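Local coordinates for protein L-ornithine N(5)-monooxygenase (Pseudomonas aeruginosa, PDB 3S5W) that uses FAD, NADPH and molecular oxygen to hydroxylate L-ornithine at its side-chain nitrogen, the first step in making hydroxamate siderophores such as pyoverdin, at residues G190-P195 / T373-Q378; V186-T191 / Q415-A420. One frame throughout, in Å; residues are numbered along the deposited sequence.

Contact 1: residues G190-P195 / T373-Q378; sequences GTPRIP and TGYERQ. With NAP (NADP nicotinamide-adenine-dinucleotide phosphate), chain F.
With CG of Arg193 anti to the backbone N (chi1 180°) and the chain bent at chi3 (-73°), the side chain runs across to residues 373-375 and brings its guanidinium up to their carbonyls. NH1 donates to Thr373 O at 3.0 Å, tilted from the guanidinium plane, while Tyr375 O lies 3.1 Å above one face without being hydrogen-bonded. In return, the chi1 of Thr373 (44°) directs OG1 at the carbonyl of the same arginine, and it donates to Arg193 O at 2.7 Å. Thr191 and Glu376 form the antiparallel hydrogen-bonded pair: Thr191 N to Glu376 O is 2.9 Å and Glu376 N to Thr191 O is 2.8 Å. This two-stranded ribbon borders the NADP(+) site. Gly374 suits its place through a positive phi and a bare CA packed 3.6 Å from NAP O3, and Pro195 offers a compact ring whose CB is 3.6 Å from NAP N6A of the adenine. Arg193 NE lies 4.2 Å from Glu376 OE1, short of a salt bridge, and its guanidinium edge looks toward NAP O2A. Bound to a neutral carbonyl and loosely paired with Glu376, the arginine probably lends positive potential to the pyrophosphate without a direct bond.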
loop_
_atom_site.group_PDB
_atom_site.type_symbol
_atom_site.label_atom_id
_atom_site.label_comp_id
_atom_site.label_asym_id
_atom_site.label_seq_id
_atom_site.Cartn_x
_atom_site.Cartn_y
_atom_site.Cartn_z
ATOM N N GLY A 190 -0.102 -4.799 -0.388
ATOM C CA GLY A 190 -1.110 -5.369 -1.283
ATOM C C GLY A 190 -0.531 -5.898 -2.594
ATOM O O GLY A 190 0.626 -5.662 -2.931
ATOM N N THR A 191 -1.358 -6.589 -3.357
ATOM C CA THR A 191 -0.965 -7.012 -4.681
ATOM C C THR A 191 -1.840 -6.293 -5.710
ATOM O O THR A 191 -3.050 -6.089 -5.474
ATOM C CB THR A 191 -1.063 -8.549 -4.819
ATOM O OG1 THR A 191 -2.428 -8.932 -4.708
ATOM C CG2 THR A 191 -0.287 -9.227 -3.670
ATOM N N PRO A 192 -1.235 -5.922 -6.846
ATOM C CA PRO A 192 -1.931 -5.170 -7.881
ATOM C C PRO A 192 -3.225 -5.881 -8.317
ATOM O O PRO A 192 -3.205 -7.078 -8.623
ATOM C CB PRO A 192 -0.918 -5.143 -9.035
ATOM C CG PRO A 192 0.446 -5.238 -8.350
ATOM C CD PRO A 192 0.210 -6.087 -7.131
ATOM N N ARG A 193 -4.340 -5.151 -8.308
ATOM C CA ARG A 193 -5.604 -5.687 -8.819
ATOM C C ARG A 193 -5.665 -5.533 -10.336
ATOM O O ARG A 193 -5.530 -4.422 -10.855
ATOM C CB ARG A 193 -6.786 -4.952 -8.180
ATOM C CG ARG A 193 -8.155 -5.444 -8.668
ATOM C CD ARG A 193 -9.288 -4.537 -8.214
ATOM N NE ARG A 193 -9.559 -4.692 -6.794
ATOM C CZ ARG A 193 -9.577 -3.694 -5.917
ATOM N NH1 ARG A 193 -9.308 -2.440 -6.285
ATOM N NH2 ARG A 193 -9.855 -3.965 -4.654
ATOM N N ILE A 194 -5.897 -6.636 -11.050
ATOM C CA ILE A 194 -5.938 -6.631 -12.515
ATOM C C ILE A 194 -7.367 -7.007 -12.927
ATOM O O ILE A 194 -7.801 -8.120 -12.587
ATOM C CB ILE A 194 -4.938 -7.692 -13.097
ATOM C CG1 ILE A 194 -3.522 -7.505 -12.520
ATOM C CG2 ILE A 194 -4.915 -7.664 -14.647
ATOM C CD1 ILE A 194 -2.871 -6.126 -12.794
ATOM N N PRO A 195 -8.101 -6.107 -13.637
ATOM C CA PRO A 195 -9.438 -6.540 -14.117
ATOM C C PRO A 195 -9.289 -7.775 -15.026
ATOM O O PRO A 195 -8.291 -7.899 -15.747
ATOM C CB PRO A 195 -9.929 -5.353 -14.944
ATOM C CG PRO A 195 -9.212 -4.160 -14.333
ATOM C CD PRO A 195 -7.802 -4.735 -14.079
ATOM N N THR A 373 -5.902 0.534 -11.007
ATOM C CA THR A 373 -7.089 -0.215 -10.556
ATOM C C THR A 373 -6.928 -0.698 -9.121
ATOM O O THR A 373 -7.738 -1.512 -8.616
ATOM C CB THR A 373 -7.419 -1.395 -11.538
ATOM O OG1 THR A 373 -6.203 -2.068 -11.872
ATOM C CG2 THR A 373 -8.012 -0.858 -12.849
ATOM N N GLY A 374 -5.879 -0.215 -8.442
ATOM C CA GLY A 374 -5.762 -0.475 -6.996
ATOM C C GLY A 374 -5.225 -1.853 -6.640
ATOM O O GLY A 374 -4.545 -2.469 -7.434
ATOM N N TYR A 375 -5.513 -2.318 -5.423
ATOM C CA TYR A 375 -4.769 -3.463 -4.843
ATOM C C TYR A 375 -5.755 -4.361 -4.143
ATOM O O TYR A 375 -6.821 -3.903 -3.717
ATOM C CB TYR A 375 -3.671 -2.999 -3.836
ATOM C CG TYR A 375 -2.652 -2.105 -4.469
ATOM C CD1 TYR A 375 -2.957 -0.762 -4.727
ATOM C CD2 TYR A 375 -1.407 -2.592 -4.883
ATOM C CE1 TYR A 375 -2.045 0.074 -5.367
ATOM C CE2 TYR A 375 -0.477 -1.748 -5.521
ATOM C CZ TYR A 375 -0.809 -0.428 -5.736
ATOM O OH TYR A 375 0.067 0.388 -6.361
ATOM N N GLU A 376 -5.404 -5.640 -4.063
ATOM C CA GLU A 376 -6.108 -6.598 -3.222
ATOM C C GLU A 376 -5.239 -6.921 -2.029
ATOM O O GLU A 376 -3.993 -6.870 -2.123
ATOM C CB GLU A 376 -6.416 -7.876 -4.014
ATOM C CG GLU A 376 -7.370 -7.589 -5.150
ATOM C CD GLU A 376 -7.571 -8.750 -6.087
ATOM O OE1 GLU A 376 -8.657 -8.811 -6.687
ATOM O OE2 GLU A 376 -6.660 -9.596 -6.249
ATOM N N ARG A 377 -5.888 -7.290 -0.929
ATOM C CA ARG A 377 -5.203 -7.756 0.271
ATOM C C ARG A 377 -5.627 -9.178 0.613
ATOM O O ARG A 377 -6.653 -9.392 1.251
ATOM C CB ARG A 377 -5.515 -6.822 1.437
ATOM C CG ARG A 377 -4.970 -5.431 1.235
ATOM C CD ARG A 377 -3.531 -5.378 1.659
ATOM N NE ARG A 377 -2.979 -4.052 1.469
ATOM C CZ ARG A 377 -2.211 -3.439 2.357
ATOM N NH1 ARG A 377 -1.971 -3.994 3.516
ATOM N NH2 ARG A 377 -1.732 -2.239 2.107
ATOM N N GLN A 378 -4.827 -10.148 0.182
ATOM C CA GLN A 378 -5.118 -11.553 0.442
ATOM C C GLN A 378 -3.860 -12.313 0.845
ATOM O O GLN A 378 -3.887 -13.139 1.757
ATOM C CB GLN A 378 -5.753 -12.205 -0.790
ATOM C CG GLN A 378 -7.057 -11.559 -1.231
ATOM C CD GLN A 378 -7.651 -12.225 -2.457
ATOM O OE1 GLN A 378 -8.705 -11.819 -2.947
ATOM N NE2 GLN A 378 -6.977 -13.253 -2.957
HETATM P PA NAP F . -8.773 2.576 -5.487
HETATM O O1A NAP F . -9.241 3.714 -4.687
HETATM O O2A NAP F . -9.187 1.278 -4.991
HETATM O O5B NAP F . -9.163 2.895 -6.991
HETATM C C5B NAP F . -9.339 1.814 -7.829
HETATM C C4B NAP F . -9.916 2.422 -9.090
HETATM O O4B NAP F . -9.863 1.373 -10.015
HETATM C C3B NAP F . -11.386 2.818 -8.892
HETATM O O3B NAP F . -11.611 3.903 -9.782
HETATM C C2B NAP F . -12.084 1.544 -9.401
HETATM O O2B NAP F . -13.322 1.834 -9.983
HETATM C C1B NAP F . -11.134 1.074 -10.530
HETATM N N9A NAP F . -11.323 -0.366 -10.768
HETATM C C8A NAP F . -11.084 -1.394 -9.881
HETATM N N7A NAP F . -11.396 -2.571 -10.469
HETATM C C5A NAP F . -11.855 -2.301 -11.702
HETATM C C6A NAP F . -12.337 -3.123 -12.723
HETATM N N6A NAP F . -12.420 -4.436 -12.546
HETATM N N1A NAP F . -12.746 -2.546 -13.888
HETATM C C2A NAP F . -12.691 -1.194 -14.097
HETATM N N3A NAP F . -12.214 -0.370 -13.086
HETATM C C4A NAP F . -11.823 -0.920 -11.909
HETATM O O3 NAP F . -7.171 2.622 -5.692
HETATM P PN NAP F . -6.082 3.831 -5.863
HETATM O O1N NAP F . -4.785 3.143 -6.173
HETATM O O2N NAP F . -6.541 4.907 -6.800
HETATM O O5D NAP F . -6.096 4.309 -4.325
HETATM C C5D NAP F . -6.149 5.607 -3.772
HETATM C C4D NAP F . -5.312 5.392 -2.516
HETATM O O4D NAP F . -4.571 6.493 -2.065
HETATM C C3D NAP F . -6.024 4.940 -1.251
HETATM O O3D NAP F . -6.666 3.699 -1.418
HETATM C C2D NAP F . -4.831 4.957 -0.282
HETATM O O2D NAP F . -4.107 3.742 -0.135
HETATM C C1D NAP F . -3.908 6.015 -0.901
HETATM P P2B NAP F . -14.743 1.580 -9.247
HETATM O O1X NAP F . -15.696 1.599 -10.435
HETATM O O2X NAP F . -14.865 2.759 -8.300
HETATM O O3X NAP F . -14.680 0.276 -8.492
HETATM O O HOH W 1 -6.654 -9.014 -9.679
#

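Contact 2: residues V186-T191 / Q415-A420; sequences VSPGGT and QGFSQA. With FAD (flavin-adenine dinucleotide), chain C.
Parallel strands 183-186 and 411-414 of the FAD-binding domain's sheet end side by side, and the loops that follow them meet where Val186 faces Gln415 and Pro188 faces Phe417; the first loop lines the FAD site through Ser187, Pro188 and Gly189, and the second backs it. Gln415 N donates to Val186 O at 3.0 Å, carrying the pairing of the strands one step into the loops. Pro188 then packs against Phe417, the side chains crossing obliquely with CD of the proline 3.4 Å from CE2. A chi1 of -71° puts CG of Phe417 beside the backbone N and sends the ring toward residues 186-191, where CZ also comes within 3.5 Å of Gly189 O. A rigid proline and a broad aromatic ring suit this junction: the Pro188 ring meets phenylalanine through CG and CD, while CB faces the adenine of FAD. Ser187 OG touches CB of Gln415, but its polar partner is Asn42, near the start of helix 40-56; the amide oxygen of Gln415 accepts from Arg435. Gly189 has a positive phi, and its lack of a side chain lets CA lie 3.4 Å from FAD O1A. One water joins protein to cofactor: it accepts from Gly189 N at 3.0 Å and donates both to Gln415 O at 2.7 Å and to FAD O2P at 2.9 Å.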
loop_
_atom_site.group_PDB
_atom_site.type_symbol
_atom_site.label_atom_id
_atom_site.label_comp_id
_atom_site.label_asym_id
_atom_site.label_seq_id
_atom_site.Cartn_x
_atom_site.Cartn_y
_atom_site.Cartn_z
ATOM N N VAL A 186 3.717 -10.821 9.340
ATOM C CA VAL A 186 3.534 -10.806 7.889
ATOM C C VAL A 186 2.981 -9.437 7.448
ATOM O O VAL A 186 1.814 -9.153 7.687
ATOM C CB VAL A 186 2.578 -11.938 7.431
ATOM C CG1 VAL A 186 2.391 -11.901 5.939
ATOM C CG2 VAL A 186 3.166 -13.330 7.818
ATOM N N SER A 187 3.821 -8.627 6.811
ATOM C CA SER A 187 3.439 -7.251 6.377
ATOM C C SER A 187 3.879 -6.943 4.945
ATOM O O SER A 187 4.682 -6.032 4.721
ATOM C CB SER A 187 4.065 -6.242 7.337
ATOM O OG SER A 187 3.785 -6.598 8.677
ATOM N N PRO A 188 3.404 -7.738 3.963
ATOM C CA PRO A 188 3.945 -7.635 2.609
ATOM C C PRO A 188 3.241 -6.624 1.689
ATOM O O PRO A 188 3.606 -6.505 0.521
ATOM C CB PRO A 188 3.758 -9.059 2.053
ATOM C CG PRO A 188 2.433 -9.479 2.679
ATOM C CD PRO A 188 2.466 -8.880 4.088
ATOM N N GLY A 189 2.236 -5.921 2.210
ATOM C CA GLY A 189 1.521 -4.918 1.430
ATOM C C GLY A 189 0.509 -5.576 0.515
ATOM O O GLY A 189 0.309 -6.792 0.596
ATOM N N GLY A 190 -0.102 -4.799 -0.388
ATOM C CA GLY A 190 -1.110 -5.369 -1.283
ATOM C C GLY A 190 -0.531 -5.898 -2.594
ATOM O O GLY A 190 0.626 -5.662 -2.931
ATOM N N THR A 191 -1.358 -6.589 -3.357
ATOM C CA THR A 191 -0.965 -7.012 -4.681
ATOM C C THR A 191 -1.840 -6.293 -5.710
ATOM O O THR A 191 -3.050 -6.089 -5.474
ATOM C CB THR A 191 -1.063 -8.549 -4.819
ATOM O OG1 THR A 191 -2.428 -8.932 -4.708
ATOM C CG2 THR A 191 -0.287 -9.227 -3.670
ATOM N N GLN A 415 -0.105 -7.596 9.325
ATOM C CA GLN A 415 -0.410 -6.167 9.327
ATOM C C GLN A 415 -0.929 -5.794 7.956
ATOM O O GLN A 415 -0.280 -6.098 6.950
ATOM C CB GLN A 415 0.852 -5.353 9.643
ATOM C CG GLN A 415 1.389 -5.592 11.037
ATOM C CD GLN A 415 2.271 -4.453 11.498
ATOM O OE1 GLN A 415 1.786 -3.342 11.719
ATOM N NE2 GLN A 415 3.579 -4.713 11.634
ATOM N N GLY A 416 -2.098 -5.130 7.934
ATOM C CA GLY A 416 -2.678 -4.588 6.705
ATOM C C GLY A 416 -3.672 -5.516 6.031
ATOM O O GLY A 416 -4.118 -5.234 4.901
ATOM N N PHE A 417 -4.034 -6.594 6.736
ATOM C CA PHE A 417 -4.941 -7.622 6.193
ATOM C C PHE A 417 -6.240 -7.737 6.965
ATOM O O PHE A 417 -6.962 -8.747 6.871
ATOM C CB PHE A 417 -4.188 -8.973 6.124
ATOM C CG PHE A 417 -3.162 -8.964 5.050
ATOM C CD1 PHE A 417 -3.515 -9.329 3.747
ATOM C CD2 PHE A 417 -1.873 -8.460 5.299
ATOM C CE1 PHE A 417 -2.588 -9.248 2.703
ATOM C CE2 PHE A 417 -0.930 -8.381 4.260
ATOM C CZ PHE A 417 -1.288 -8.773 2.958
ATOM N N SER A 418 -6.524 -6.721 7.774
ATOM C CA SER A 418 -7.631 -6.838 8.692
ATOM C C SER A 418 -8.528 -5.599 8.687
ATOM O O SER A 418 -9.114 -5.264 9.691
ATOM C CB SER A 418 -7.106 -7.171 10.097
ATOM O OG SER A 418 -6.087 -6.259 10.468
ATOM N N GLN A 419 -8.649 -4.951 7.536
ATOM C CA GLN A 419 -9.638 -3.869 7.387
ATOM C C GLN A 419 -11.057 -4.291 7.833
ATOM O O GLN A 419 -11.744 -3.510 8.515
ATOM C CB GLN A 419 -9.669 -3.360 5.956
ATOM C CG GLN A 419 -10.727 -2.270 5.690
ATOM C CD GLN A 419 -10.663 -1.823 4.267
ATOM O OE1 GLN A 419 -11.426 -2.297 3.422
ATOM N NE2 GLN A 419 -9.714 -0.950 3.966
ATOM N N ALA A 420 -11.471 -5.511 7.462
ATOM C CA ALA A 420 -12.835 -5.995 7.805
ATOM C C ALA A 420 -13.156 -5.921 9.298
ATOM O O ALA A 420 -14.298 -5.658 9.678
ATOM C CB ALA A 420 -13.100 -7.421 7.250
HETATM P PA FAD C . 4.147 -1.774 2.114
HETATM O O1A FAD C . 3.438 -2.159 0.871
HETATM O O2A FAD C . 4.560 -0.294 2.205
HETATM O O5B FAD C . 5.493 -2.670 2.279
HETATM C C5B FAD C . 5.435 -4.054 2.029
HETATM C C4B FAD C . 6.884 -4.472 1.854
HETATM O O4B FAD C . 6.905 -5.869 1.733
HETATM C C3B FAD C . 7.456 -3.914 0.554
HETATM O O3B FAD C . 8.599 -3.131 0.830
HETATM C C2B FAD C . 7.793 -5.156 -0.282
HETATM O O2B FAD C . 9.054 -5.044 -0.933
HETATM C C1B FAD C . 7.881 -6.224 0.766
HETATM N N9A FAD C . 7.502 -7.566 0.338
HETATM C C8A FAD C . 6.334 -7.969 -0.303
HETATM N N7A FAD C . 6.383 -9.329 -0.429
HETATM C C5A FAD C . 7.538 -9.767 0.142
HETATM C C6A FAD C . 8.084 -11.041 0.293
HETATM N N6A FAD C . 7.341 -12.134 0.055
HETATM N N1A FAD C . 9.319 -11.157 0.927
HETATM C C2A FAD C . 10.004 -10.066 1.421
HETATM N N3A FAD C . 9.461 -8.794 1.274
HETATM C C4A FAD C . 8.247 -8.663 0.640
HETATM N N1 FAD C . -1.174 5.494 2.976
HETATM C C2 FAD C . -1.309 6.693 3.663
HETATM O O2 FAD C . -1.645 6.696 4.836
HETATM N N3 FAD C . -1.068 7.896 3.034
HETATM C C4 FAD C . -0.674 7.947 1.719
HETATM O O4 FAD C . -0.424 9.052 1.207
HETATM C C4X FAD C . -0.551 6.737 1.010
HETATM N N5 FAD C . -0.174 6.754 -0.326
HETATM C C5X FAD C . -0.065 5.564 -1.026
HETATM C C6 FAD C . 0.316 5.596 -2.376
HETATM C C7 FAD C . 0.434 4.421 -3.106
HETATM C C7M FAD C . 0.837 4.534 -4.555
HETATM C C8 FAD C . 0.143 3.208 -2.490
HETATM C C8M FAD C . 0.253 1.898 -3.216
HETATM C C9 FAD C . -0.233 3.164 -1.152
HETATM C C9A FAD C . -0.325 4.339 -0.394
HETATM N N10 FAD C . -0.706 4.316 0.953
HETATM C C10 FAD C . -0.834 5.518 1.640
HETATM C "C1'" FAD C . -1.055 3.045 1.665
HETATM C "C2'" FAD C . 0.153 2.144 1.993
HETATM O "O2'" FAD C . -0.408 0.827 2.038
HETATM C "C3'" FAD C . 0.724 2.522 3.352
HETATM O "O3'" FAD C . 1.136 3.903 3.396
HETATM C "C4'" FAD C . 1.967 1.669 3.708
HETATM O "O4'" FAD C . 2.866 1.668 2.605
HETATM C "C5'" FAD C . 1.648 0.234 4.201
HETATM O "O5'" FAD C . 2.821 -0.266 4.813
HETATM P P FAD C . 3.197 -1.840 4.851
HETATM O O1P FAD C . 4.586 -1.899 5.438
HETATM O O2P FAD C . 2.085 -2.538 5.585
HETATM O O3P FAD C . 3.207 -2.257 3.311
HETATM O O HOH W 2 1.199 -5.172 4.946
#

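From the N terminus, the chain builds much of the FAD-binding sheet before strand 183-186 delivers it to residues 186-191, the first side of contact 2. Without a break it enters residues 190-195, so Gly190 and Thr191 belong to both contacts. It then forms the parallel sheet that carries the NADP(+) site and comes back through strand 368-371 to residues 373-378, where contact 1 closes that long excursion. Strand 411-414 later rejoins the FAD sheet, and contact 2 closes at residues 415-420. The loop of contact 1 is thus nested inside that of contact 2. Arg377 connects them through a weak hydrogen bond from NH1 to Gly416 O, tying the interdomain ribbon to the flavin side.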